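Local coordinates for chemosensory protein (Mamestra brassicae, PDB 1N8V), which probably carries hydrophobic chemical signals such as long-chain alcohols, binding several bromo-dodecanol molecules at once inside an all-helical shell, at residues Glu45-Ala50 with Ala86-Thr91; Glu79-Leu84 with Lys97-Ala102. All blocks are in the same frame, centred on the assembly; numbering follows the deposited sequence.

Contact 1 of 2, residues Glu45-Ala50 with Ala86-Thr91. With BDD (bromo-dodecanol), chain E; BDD (bromo-dodecanol), chain D.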
ATOM      1  N   GLU A  45       9.894  -2.676   2.252  1.00 10.84           N
ATOM      2  CA  GLU A  45      11.100  -2.999   1.504  1.00 11.19           C
ATOM      3  C   GLU A  45      10.894  -3.257   0.019  1.00 11.30           C
ATOM      4  O   GLU A  45      11.866  -3.312  -0.740  1.00 11.26           O
ATOM      5  CB  GLU A  45      11.807  -4.180   2.151  1.00 11.78           C
ATOM      6  CG  GLU A  45      12.347  -3.819   3.528  1.00 12.67           C
ATOM      7  CD  GLU A  45      12.899  -4.973   4.331  1.00 15.37           C
ATOM      8  OE1 GLU A  45      12.642  -6.147   3.987  1.00 16.99           O
ATOM      9  OE2 GLU A  45      13.560  -4.680   5.348  1.00 17.00           O
ATOM     10  N   HIS A  46       9.652  -3.414  -0.409  1.00 10.78           N
ATOM     11  CA  HIS A  46       9.352  -3.649  -1.823  1.00 10.72           C
ATOM     12  C   HIS A  46       8.494  -2.590  -2.468  1.00 10.64           C
ATOM     13  O   HIS A  46       8.326  -2.603  -3.695  1.00 11.01           O
ATOM     14  CB  HIS A  46       8.752  -5.062  -1.999  1.00 11.71           C
ATOM     15  CG  HIS A  46       9.719  -6.125  -1.619  1.00 12.82           C
ATOM     16  ND1 HIS A  46       9.902  -6.523  -0.313  1.00 13.51           N
ATOM     17  CD2 HIS A  46      10.662  -6.767  -2.340  1.00 14.51           C
ATOM     18  CE1 HIS A  46      10.882  -7.407  -0.257  1.00 16.39           C
ATOM     19  NE2 HIS A  46      11.356  -7.583  -1.475  1.00 17.38           N
ATOM     20  N   LEU A  47       7.952  -1.644  -1.711  1.00 10.53           N
ATOM     21  CA  LEU A  47       7.038  -0.660  -2.273  1.00 11.32           C
ATOM     22  C   LEU A  47       7.675   0.256  -3.321  1.00 11.45           C
ATOM     23  O   LEU A  47       7.096   0.489  -4.401  1.00 11.94           O
ATOM     24  CB  LEU A  47       6.399   0.188  -1.142  1.00 11.48           C
ATOM     25  CG  LEU A  47       5.371   1.245  -1.552  1.00 12.89           C
ATOM     26  CD1 LEU A  47       4.281   0.665  -2.437  1.00 13.79           C
ATOM     27  CD2 LEU A  47       4.764   1.884  -0.331  1.00 13.74           C
ATOM     28  N   GLN A  48       8.870   0.769  -3.043  1.00 11.27           N
ATOM     29  CA  GLN A  48       9.521   1.654  -4.009  1.00 12.15           C
ATOM     30  C   GLN A  48       9.738   0.933  -5.347  1.00 11.43           C
ATOM     31  O   GLN A  48       9.452   1.489  -6.438  1.00 11.86           O
ATOM     32  CB  GLN A  48      10.858   2.170  -3.497  1.00 12.55           C
ATOM     33  CG  GLN A  48      11.389   3.336  -4.290  1.00 13.08           C
ATOM     34  CD  GLN A  48      10.463   4.513  -4.219  1.00 14.17           C
ATOM     35  OE1 GLN A  48      10.268   5.078  -3.137  1.00 16.47           O
ATOM     36  NE2 GLN A  48       9.881   4.885  -5.344  1.00 14.94           N
ATOM     37  N   ASP A  49      10.254  -0.289  -5.274  1.00 11.47           N
ATOM     38  CA  ASP A  49      10.500  -1.095  -6.465  1.00 11.27           C
ATOM     39  C   ASP A  49       9.206  -1.273  -7.253  1.00 10.57           C
ATOM     40  O   ASP A  49       9.180  -1.153  -8.487  1.00 10.80           O
ATOM     41  CB  ASP A  49      11.089  -2.464  -6.094  1.00 12.02           C
ATOM     42  CG  ASP A  49      11.379  -3.323  -7.297  1.00 13.15           C
ATOM     43  OD1 ASP A  49      12.370  -3.076  -8.015  1.00 15.97           O
ATOM     44  OD2 ASP A  49      10.632  -4.276  -7.584  1.00 14.94           O
ATOM     45  N   ALA A  50       8.107  -1.579  -6.581  1.00 10.37           N
ATOM     46  CA  ALA A  50       6.841  -1.823  -7.263  1.00 10.72           C
ATOM     47  C   ALA A  50       6.349  -0.567  -7.973  1.00 11.51           C
ATOM     48  O   ALA A  50       5.715  -0.650  -9.034  1.00 11.69           O
ATOM     49  CB  ALA A  50       5.815  -2.325  -6.295  1.00 11.07           C
ATOM     50  N   ALA A  86       3.032  10.965  -1.917  1.00 11.59           N
ATOM     51  CA  ALA A  86       4.092  11.965  -1.931  1.00 11.59           C
ATOM     52  C   ALA A  86       5.466  11.379  -1.591  1.00 12.14           C
ATOM     53  O   ALA A  86       6.474  11.785  -2.180  1.00 12.40           O
ATOM     54  CB  ALA A  86       3.774  13.148  -1.009  1.00 12.25           C
ATOM     55  N   LYS A  87       5.520  10.454  -0.635  1.00 11.58           N
ATOM     56  CA  LYS A  87       6.792   9.878  -0.235  1.00 12.11           C
ATOM     57  C   LYS A  87       7.319   8.874  -1.258  1.00 11.82           C
ATOM     58  O   LYS A  87       8.493   8.911  -1.650  1.00 12.37           O
ATOM     59  CB  LYS A  87       6.670   9.208   1.148  1.00 11.82           C
ATOM     60  CG  LYS A  87       7.940   8.442   1.574  1.00 12.38           C
ATOM     61  CD  LYS A  87       7.840   7.957   3.011  1.00 13.67           C
ATOM     62  CE  LYS A  87       8.956   6.974   3.356  1.00 16.28           C
ATOM     63  NZ  LYS A  87      10.280   7.635   3.438  1.00 19.01           N
ATOM     64  N   TYR A  88       6.463   7.937  -1.660  1.00 11.71           N
ATOM     65  CA  TYR A  88       6.890   6.839  -2.543  1.00 11.88           C
ATOM     66  C   TYR A  88       6.759   7.110  -4.047  1.00 12.77           C
ATOM     67  O   TYR A  88       7.385   6.429  -4.848  1.00 12.95           O
ATOM     68  CB  TYR A  88       6.126   5.557  -2.163  1.00 12.16           C
ATOM     69  CG  TYR A  88       6.677   4.924  -0.891  1.00 11.96           C
ATOM     70  CD1 TYR A  88       7.746   4.055  -0.945  1.00 11.51           C
ATOM     71  CD2 TYR A  88       6.131   5.207   0.353  1.00 11.37           C
ATOM     72  CE1 TYR A  88       8.267   3.487   0.202  1.00 11.15           C
ATOM     73  CE2 TYR A  88       6.639   4.657   1.502  1.00 10.96           C
ATOM     74  CZ  TYR A  88       7.704   3.781   1.422  1.00 10.51           C
ATOM     75  OH  TYR A  88       8.240   3.189   2.562  1.00 12.06           O
ATOM     76  N   ASP A  89       5.944   8.083  -4.432  1.00 11.86           N
ATOM     77  CA  ASP A  89       5.751   8.405  -5.857  1.00 11.65           C
ATOM     78  C   ASP A  89       5.836   9.921  -6.043  1.00 11.99           C
ATOM     79  O   ASP A  89       4.895  10.533  -6.522  1.00 11.76           O
ATOM     80  CB  ASP A  89       4.396   7.850  -6.299  1.00 11.73           C
ATOM     81  CG  ASP A  89       4.185   7.843  -7.796  1.00 11.68           C
ATOM     82  OD1 ASP A  89       5.135   8.100  -8.594  1.00 12.15           O
ATOM     83  OD2 ASP A  89       3.033   7.589  -8.250  1.00 13.74           O
ATOM     84  N   PRO A  90       6.977  10.522  -5.690  1.00 12.90           N
ATOM     85  CA  PRO A  90       7.109  11.986  -5.706  1.00 13.17           C
ATOM     86  C   PRO A  90       6.953  12.610  -7.082  1.00 13.95           C
ATOM     87  O   PRO A  90       6.606  13.796  -7.137  1.00 15.12           O
ATOM     88  CB  PRO A  90       8.534  12.209  -5.152  1.00 14.23           C
ATOM     89  CG  PRO A  90       9.230  10.973  -5.463  1.00 14.06           C
ATOM     90  CD  PRO A  90       8.210   9.888  -5.190  1.00 13.19           C
ATOM     91  N   THR A  91       7.191  11.879  -8.162  1.00 14.40           N
ATOM     92  CA  THR A  91       6.987  12.471  -9.487  1.00 15.39           C
ATOM     93  C   THR A  91       5.577  12.180 -10.006  1.00 15.15           C
ATOM     94  O   THR A  91       5.242  12.548 -11.150  1.00 16.83           O
ATOM     95  CB  THR A  91       8.030  11.986 -10.520  1.00 15.93           C
ATOM     96  OG1 THR A  91       7.856  10.597 -10.781  1.00 17.36           O
ATOM     97  CG2 THR A  91       9.460  12.165 -10.000  1.00 17.84           C
TER
HETATM   98  O1  BDD E 503       1.071   6.930  -6.412  1.00 14.89           O
HETATM   99  C1  BDD E 503       1.128   5.563  -6.001  1.00 15.98           C
HETATM  100  C2  BDD E 503       1.279   5.463  -4.478  1.00 15.65           C
HETATM  101  C3  BDD E 503       1.088   4.015  -4.031  1.00 18.22           C
HETATM  102  C4  BDD E 503       1.114   3.835  -2.511  1.00 23.01           C
HETATM  103  C5  BDD E 503       0.124   2.744  -2.084  1.00 26.39           C
HETATM  104  C6  BDD E 503       0.742   1.669  -1.209  1.00 28.40           C
HETATM  105  C7  BDD E 503      -0.275   0.599  -0.801  1.00 27.84           C
HETATM  106  C8  BDD E 503       0.223  -0.801  -1.087  1.00 27.29           C
HETATM  107  C9  BDD E 503      -0.618  -1.864  -0.396  1.00 24.76           C
HETATM  108  C10 BDD E 503      -0.105  -3.275  -0.698  1.00 23.08           C
HETATM  109  C11 BDD E 503      -1.161  -4.383  -0.634  1.00 21.05           C
HETATM  110  C12 BDD E 503      -0.826  -5.655  -1.478  1.00 14.41           C
HETATM  111 BR   BDD E 503      -1.383  -6.925  -0.651  1.00  9.04          BR
HETATM  112  O1  BDD D 502       1.290   0.358  -9.997  1.00 34.77           O
HETATM  113  C1  BDD D 502       2.023   0.702  -8.827  1.00 33.22           C
HETATM  114  C2  BDD D 502       1.693  -0.317  -7.739  1.00 31.81           C
HETATM  115  C3  BDD D 502       1.516   0.347  -6.374  1.00 28.88           C
HETATM  116  C4  BDD D 502       1.296  -0.672  -5.261  1.00 26.60           C
HETATM  117  C5  BDD D 502       2.418  -1.694  -5.153  1.00 25.20           C
HETATM  118  C6  BDD D 502       2.192  -2.736  -4.066  1.00 23.29           C
HETATM  119  C7  BDD D 502       3.458  -3.560  -3.815  1.00 23.52           C
HETATM  120  C8  BDD D 502       3.204  -4.804  -2.972  1.00 21.35           C
HETATM  121  C9  BDD D 502       4.494  -5.433  -2.449  1.00 21.47           C
HETATM  122  C10 BDD D 502       4.228  -6.771  -1.744  1.00 19.95           C
HETATM  123  C11 BDD D 502       5.416  -7.333  -0.961  1.00 21.95           C
HETATM  124  C12 BDD D 502       5.017  -8.432   0.067  1.00 21.87           C
HETATM  125 BR   BDD D 502       4.572  -7.942   1.574  1.00  7.00          BR
HETATM  126  O   HOH W   1      10.574   7.730  -3.143  1.00 23.84           O
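A single methyl, Leu47 CD2, sits almost exactly over the centre of the Tyr88 ring, 3.5 Å from the ring centroid and 7° off the normal, a CH-pi contact that touches nearly the whole ring. Leu47 reaches it with CG anti to the backbone N (chi1 -178°), the side chain crossing Tyr88 at about a right angle. Its other methyl, CD1, turns to the pocket and packs 3.9 Å from C6 of the chain E bromo-dodecanol, so one leucine serves both the helix contact and the alkyl chain. Gln48 works on the backbone beside it. Bent at chi2 (62°), its side chain delivers NE2 to Tyr88 O at 3.0 Å, the donor tilted somewhat from both the carbonyl and the amide plane. The same NE2 also hydrogen-bonds Glu52 OE2. Gln48 OE1 accepts a hydrogen bond from a water, 2.7 Å from its oxygen, and this water donates as well to Lys87 O, at 2.8 Å; two carbonyls at the end of helix 78-88 are thereby gripped by one amide, one of them through water. Asp89, just past the helix, accepts the alcohol of the chain E ligand, O1 to OD2 2.8 Å, while Asn93 N and Trp94 N hold its carboxylate. Ala50 CB lies 3.6 Å from C7 of the chain D ligand. The contact is thus a wall of the pocket: helix 38-53 lies against the C-terminal end of helix 78-88, Tyr88 OH reaches on to Val30 O of helix 20-30, and Lys87 pairs with Glu32 just beyond that helix.

Contact 2 of 2, residues Glu79-Leu84 with Lys97-Ala102. With BDD (bromo-dodecanol), chain E; BDD (bromo-dodecanol), chain D.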
ATOM      1  N   GLU A  79      -5.722  11.972   3.869  1.00 12.96           N
ATOM      2  CA  GLU A  79      -4.443  12.422   4.391  1.00 13.67           C
ATOM      3  C   GLU A  79      -3.377  11.317   4.321  1.00 12.73           C
ATOM      4  O   GLU A  79      -2.218  11.589   4.026  1.00 14.22           O
ATOM      5  CB  GLU A  79      -4.615  12.896   5.837  1.00 14.31           C
ATOM      6  CG  GLU A  79      -5.592  14.039   6.034  1.00 18.04           C
ATOM      7  CD  GLU A  79      -7.054  13.616   6.033  1.00 20.89           C
ATOM      8  OE1 GLU A  79      -7.393  12.423   6.287  1.00 20.32           O
ATOM      9  OE2 GLU A  79      -7.895  14.505   5.776  1.00 24.05           O
ATOM     10  N   ILE A  80      -3.776  10.079   4.613  1.00 12.63           N
ATOM     11  CA  ILE A  80      -2.842   8.941   4.538  1.00 12.59           C
ATOM     12  C   ILE A  80      -2.444   8.707   3.068  1.00 11.91           C
ATOM     13  O   ILE A  80      -1.273   8.575   2.753  1.00 11.82           O
ATOM     14  CB  ILE A  80      -3.452   7.688   5.175  1.00 12.32           C
ATOM     15  CG1 ILE A  80      -3.563   7.855   6.701  1.00 14.26           C
ATOM     16  CG2 ILE A  80      -2.638   6.451   4.790  1.00 12.60           C
ATOM     17  CD1 ILE A  80      -4.280   6.719   7.382  1.00 14.89           C
ATOM     18  N   TRP A  81      -3.424   8.681   2.173  1.00 11.62           N
ATOM     19  CA  TRP A  81      -3.117   8.550   0.743  1.00 10.49           C
ATOM     20  C   TRP A  81      -2.129   9.617   0.295  1.00 11.67           C
ATOM     21  O   TRP A  81      -1.119   9.309  -0.343  1.00 12.01           O
ATOM     22  CB  TRP A  81      -4.388   8.652  -0.103  1.00 10.38           C
ATOM     23  CG  TRP A  81      -4.156   8.834  -1.585  1.00 11.53           C
ATOM     24  CD1 TRP A  81      -4.522   9.913  -2.320  1.00 10.46           C
ATOM     25  CD2 TRP A  81      -3.479   7.946  -2.508  1.00 10.70           C
ATOM     26  NE1 TRP A  81      -4.164   9.748  -3.640  1.00 10.94           N
ATOM     27  CE2 TRP A  81      -3.525   8.546  -3.783  1.00 10.12           C
ATOM     28  CE3 TRP A  81      -2.892   6.683  -2.402  1.00 11.67           C
ATOM     29  CZ2 TRP A  81      -2.983   7.936  -4.915  1.00 11.03           C
ATOM     30  CZ3 TRP A  81      -2.336   6.115  -3.518  1.00 10.51           C
ATOM     31  CH2 TRP A  81      -2.393   6.720  -4.752  1.00 11.89           C
ATOM     32  N   ARG A  82      -2.393  10.861   0.659  1.00 11.63           N
ATOM     33  CA  ARG A  82      -1.510  11.922   0.206  1.00 12.83           C
ATOM     34  C   ARG A  82      -0.064  11.802   0.698  1.00 12.68           C
ATOM     35  O   ARG A  82       0.880  12.082  -0.067  1.00 12.23           O
ATOM     36  CB  ARG A  82      -2.119  13.272   0.494  1.00 14.42           C
ATOM     37  CG  ARG A  82      -3.256  13.468  -0.460  1.00 16.34           C
ATOM     38  CD  ARG A  82      -3.889  14.770  -0.315  1.00 17.76           C
ATOM     39  NE  ARG A  82      -4.919  14.968  -1.314  1.00 19.47           N
ATOM     40  CZ  ARG A  82      -5.469  16.134  -1.574  1.00 23.15           C
ATOM     41  NH1 ARG A  82      -6.411  16.222  -2.496  1.00 24.52           N
ATOM     42  NH2 ARG A  82      -5.057  17.210  -0.932  1.00 25.10           N
ATOM     43  N   GLU A  83       0.118  11.411   1.950  1.00 12.47           N
ATOM     44  CA  GLU A  83       1.472  11.310   2.454  1.00 12.37           C
ATOM     45  C   GLU A  83       2.186  10.131   1.837  1.00 11.98           C
ATOM     46  O   GLU A  83       3.397  10.207   1.563  1.00 12.28           O
ATOM     47  CB  GLU A  83       1.538  11.259   3.992  1.00 13.18           C
ATOM     48  CG  GLU A  83       0.996  10.013   4.642  1.00 16.71           C
ATOM     49  CD  GLU A  83       1.047  10.102   6.150  1.00 19.18           C
ATOM     50  OE1 GLU A  83       1.816  10.959   6.646  1.00 24.69           O
ATOM     51  OE2 GLU A  83       0.346   9.340   6.827  1.00 21.66           O
ATOM     52  N   LEU A  84       1.465   9.037   1.566  1.00 11.48           N
ATOM     53  CA  LEU A  84       2.095   7.863   0.968  1.00 11.88           C
ATOM     54  C   LEU A  84       2.501   8.103  -0.481  1.00 11.58           C
ATOM     55  O   LEU A  84       3.599   7.775  -0.897  1.00 11.49           O
ATOM     56  CB  LEU A  84       1.157   6.653   1.058  1.00 11.71           C
ATOM     57  CG  LEU A  84       1.041   5.997   2.422  1.00 12.38           C
ATOM     58  CD1 LEU A  84      -0.132   5.039   2.439  1.00 13.43           C
ATOM     59  CD2 LEU A  84       2.297   5.248   2.752  1.00 13.14           C
ATOM     60  N   LYS A  97      -3.780   8.186 -12.100  1.00 11.81           N
ATOM     61  CA  LYS A  97      -4.356   6.942 -12.588  1.00 11.81           C
ATOM     62  C   LYS A  97      -5.171   6.235 -11.502  1.00 12.79           C
ATOM     63  O   LYS A  97      -6.284   5.771 -11.770  1.00 13.41           O
ATOM     64  CB  LYS A  97      -3.287   6.004 -13.139  1.00 12.54           C
ATOM     65  CG  LYS A  97      -2.755   6.422 -14.497  1.00 12.99           C
ATOM     66  CD  LYS A  97      -1.612   5.495 -14.950  1.00 13.10           C
ATOM     67  CE  LYS A  97      -1.144   5.808 -16.375  1.00 13.64           C
ATOM     68  NZ  LYS A  97       0.064   5.015 -16.798  1.00 14.56           N
ATOM     69  N   TYR A  98      -4.647   6.144 -10.290  1.00 12.21           N
ATOM     70  CA  TYR A  98      -5.382   5.461  -9.212  1.00 12.48           C
ATOM     71  C   TYR A  98      -6.561   6.291  -8.744  1.00 12.81           C
ATOM     72  O   TYR A  98      -7.640   5.739  -8.463  1.00 13.62           O
ATOM     73  CB  TYR A  98      -4.471   5.141  -8.027  1.00 12.71           C
ATOM     74  CG  TYR A  98      -3.699   3.833  -8.154  1.00 13.76           C
ATOM     75  CD1 TYR A  98      -4.355   2.617  -8.130  1.00 14.86           C
ATOM     76  CD2 TYR A  98      -2.314   3.824  -8.242  1.00 15.49           C
ATOM     77  CE1 TYR A  98      -3.662   1.420  -8.229  1.00 17.14           C
ATOM     78  CE2 TYR A  98      -1.611   2.641  -8.347  1.00 18.25           C
ATOM     79  CZ  TYR A  98      -2.299   1.438  -8.321  1.00 17.19           C
ATOM     80  OH  TYR A  98      -1.622   0.232  -8.413  1.00 20.93           O
ATOM     81  N   GLU A  99      -6.398   7.610  -8.664  1.00 11.92           N
ATOM     82  CA  GLU A  99      -7.514   8.459  -8.240  1.00 12.75           C
ATOM     83  C   GLU A  99      -8.665   8.399  -9.235  1.00 13.65           C
ATOM     84  O   GLU A  99      -9.846   8.401  -8.834  1.00 14.37           O
ATOM     85  CB  GLU A  99      -7.060   9.897  -8.026  1.00 11.73           C
ATOM     86  CG  GLU A  99      -6.145  10.080  -6.816  1.00 13.13           C
ATOM     87  CD  GLU A  99      -5.585  11.481  -6.697  1.00 14.97           C
ATOM     88  OE1 GLU A  99      -5.749  12.250  -7.688  1.00 17.05           O
ATOM     89  OE2 GLU A  99      -4.972  11.801  -5.658  1.00 14.18           O
ATOM     90  N   ASP A 100      -8.347   8.329 -10.525  1.00 14.88           N
ATOM     91  CA  ASP A 100      -9.405   8.274 -11.542  1.00 16.25           C
ATOM     92  C   ASP A 100     -10.183   6.960 -11.402  1.00 17.40           C
ATOM     93  O   ASP A 100     -11.421   6.943 -11.522  1.00 18.40           O
ATOM     94  CB  ASP A 100      -8.824   8.388 -12.947  1.00 15.61           C
ATOM     95  CG  ASP A 100      -8.339   9.782 -13.282  1.00 17.10           C
ATOM     96  OD1 ASP A 100      -8.600  10.738 -12.531  1.00 16.57           O
ATOM     97  OD2 ASP A 100      -7.689  10.008 -14.325  1.00 16.48           O
ATOM     98  N   ARG A 101      -9.472   5.872 -11.118  1.00 18.22           N
ATOM     99  CA  ARG A 101     -10.127   4.563 -10.932  1.00 19.22           C
ATOM    100  C   ARG A 101     -11.023   4.590  -9.724  1.00 20.63           C
ATOM    101  O   ARG A 101     -12.150   4.101  -9.774  1.00 20.50           O
ATOM    102  CB  ARG A 101      -9.089   3.456 -10.758  1.00 19.84           C
ATOM    103  CG  ARG A 101      -8.418   3.119 -12.007  1.00 22.73           C
ATOM    104  CD  ARG A 101      -8.383   4.290 -12.909  1.00 27.03           C
ATOM    105  NE  ARG A 101      -7.768   4.044 -14.191  1.00 31.22           N
ATOM    106  CZ  ARG A 101      -6.971   4.905 -14.783  1.00 31.45           C
ATOM    107  NH1 ARG A 101      -6.703   6.057 -14.209  1.00 33.70           N
ATOM    108  NH2 ARG A 101      -6.455   4.612 -15.965  1.00 35.77           N
ATOM    109  N   ALA A 102     -10.526   5.155  -8.633  1.00 20.80           N
ATOM    110  CA  ALA A 102     -11.280   5.219  -7.390  1.00 21.98           C
ATOM    111  C   ALA A 102     -12.577   5.989  -7.559  1.00 22.84           C
ATOM    112  O   ALA A 102     -13.594   5.581  -7.018  1.00 24.13           O
ATOM    113  CB  ALA A 102     -10.438   5.838  -6.302  1.00 21.85           C
TER
HETATM  114  O1  BDD E 503       1.071   6.930  -6.412  1.00 14.89           O
HETATM  115  C1  BDD E 503       1.128   5.563  -6.001  1.00 15.98           C
HETATM  116  C2  BDD E 503       1.279   5.463  -4.478  1.00 15.65           C
HETATM  117  C3  BDD E 503       1.088   4.015  -4.031  1.00 18.22           C
HETATM  118  C4  BDD E 503       1.114   3.835  -2.511  1.00 23.01           C
HETATM  119  C5  BDD E 503       0.124   2.744  -2.084  1.00 26.39           C
HETATM  120  C6  BDD E 503       0.742   1.669  -1.209  1.00 28.40           C
HETATM  121  C7  BDD E 503      -0.275   0.599  -0.801  1.00 27.84           C
HETATM  122  C8  BDD E 503       0.223  -0.801  -1.087  1.00 27.29           C
HETATM  123  C9  BDD E 503      -0.618  -1.864  -0.396  1.00 24.76           C
HETATM  124  C10 BDD E 503      -0.105  -3.275  -0.698  1.00 23.08           C
HETATM  125  C11 BDD E 503      -1.161  -4.383  -0.634  1.00 21.05           C
HETATM  126  C12 BDD E 503      -0.826  -5.655  -1.478  1.00 14.41           C
HETATM  127 BR   BDD E 503      -1.383  -6.925  -0.651  1.00  9.04          BR
HETATM  128  O1  BDD D 502       1.290   0.358  -9.997  1.00 34.77           O
HETATM  129  C1  BDD D 502       2.023   0.702  -8.827  1.00 33.22           C
HETATM  130  C2  BDD D 502       1.693  -0.317  -7.739  1.00 31.81           C
HETATM  131  C3  BDD D 502       1.516   0.347  -6.374  1.00 28.88           C
HETATM  132  C4  BDD D 502       1.296  -0.672  -5.261  1.00 26.60           C
HETATM  133  C5  BDD D 502       2.418  -1.694  -5.153  1.00 25.20           C
HETATM  134  C6  BDD D 502       2.192  -2.736  -4.066  1.00 23.29           C
HETATM  135  C7  BDD D 502       3.458  -3.560  -3.815  1.00 23.52           C
HETATM  136  C8  BDD D 502       3.204  -4.804  -2.972  1.00 21.35           C
HETATM  137  C9  BDD D 502       4.494  -5.433  -2.449  1.00 21.47           C
HETATM  138  C10 BDD D 502       4.228  -6.771  -1.744  1.00 19.95           C
HETATM  139  C11 BDD D 502       5.416  -7.333  -0.961  1.00 21.95           C
HETATM  140  C12 BDD D 502       5.017  -8.432   0.067  1.00 21.87           C
HETATM  141 BR   BDD D 502       4.572  -7.942   1.574  1.00  7.00          BR
HETATM  142  O   HOH W   2      -6.034  12.812  -3.081  1.00 23.08           O
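With CG anti to the backbone N (chi1 167°), Trp81 swings its indole from helix 78-88 toward helix 95-102, where Glu99, its CG anti to the carbonyl carbon (chi1 -69°) and its chain extended beyond, reaches back to meet it. The two helices belong to the all-alpha fold of the insect OS-D chemosensory proteins, and their backbones stay well apart, the nearest CA atoms, those of Trp81 and Glu99, being 10.0 Å from each other; long side chains span the gap. The indole N-H makes a nearly straight bond (170°) from Trp81 NE1 to Glu99 OE2, 3.0 Å long, with the oxygen in the ring plane and using its anti lone pair. OE2 is shared further: Arg95 forms a salt bridge with it, which probably helps to keep the carboxylate ionised. The six-membered end of the indole belongs to the pocket, Trp81 CZ3 lying 3.8 Å from C2 of the chain E bromo-dodecanol and Trp81 CH2 4.2 Å from Tyr98 CB. With an alanine here, Glu99 OE2 would probably lose its indole donor, and a gap is likely to open beside the alkyl chain and Tyr98. Tyr98 itself runs on past the indole to the second ligand, its OH making a weak hydrogen bond of 3.3 Å with O1 of the chain D alcohol. Helix 60-76 backs both aromatic residues, through Ile70, and Trp81 also meets Ile74 there. A water at the indole edge, in the ring plane, donates to Glu99 OE2 and accepts from Arg82 NE, each at 3.0 Å.

How the contacts relate
From the N terminus the chain first lays down 45-50 on helix 38-53, passes through helix 60-76 and enters helix 78-88, whose 79-84 segment opens contact 2. The next residues, 86-91, run back to helix 38-53 and close contact 1 over 35 intervening residues. Contact 2 closes later and over a shorter span of 12 residues, when 97-102 returns to 79-84 after the loop between helices 78-88 and 95-102. The two loops therefore cross rather than nest. Helix 78-88 is common to both: contact 1 ties its C-terminal end to helix 38-53, contact 2 its N-terminal half to helix 95-102. Their centres lie about 13 Å apart, and both touch the same two bromo-dodecanol molecules.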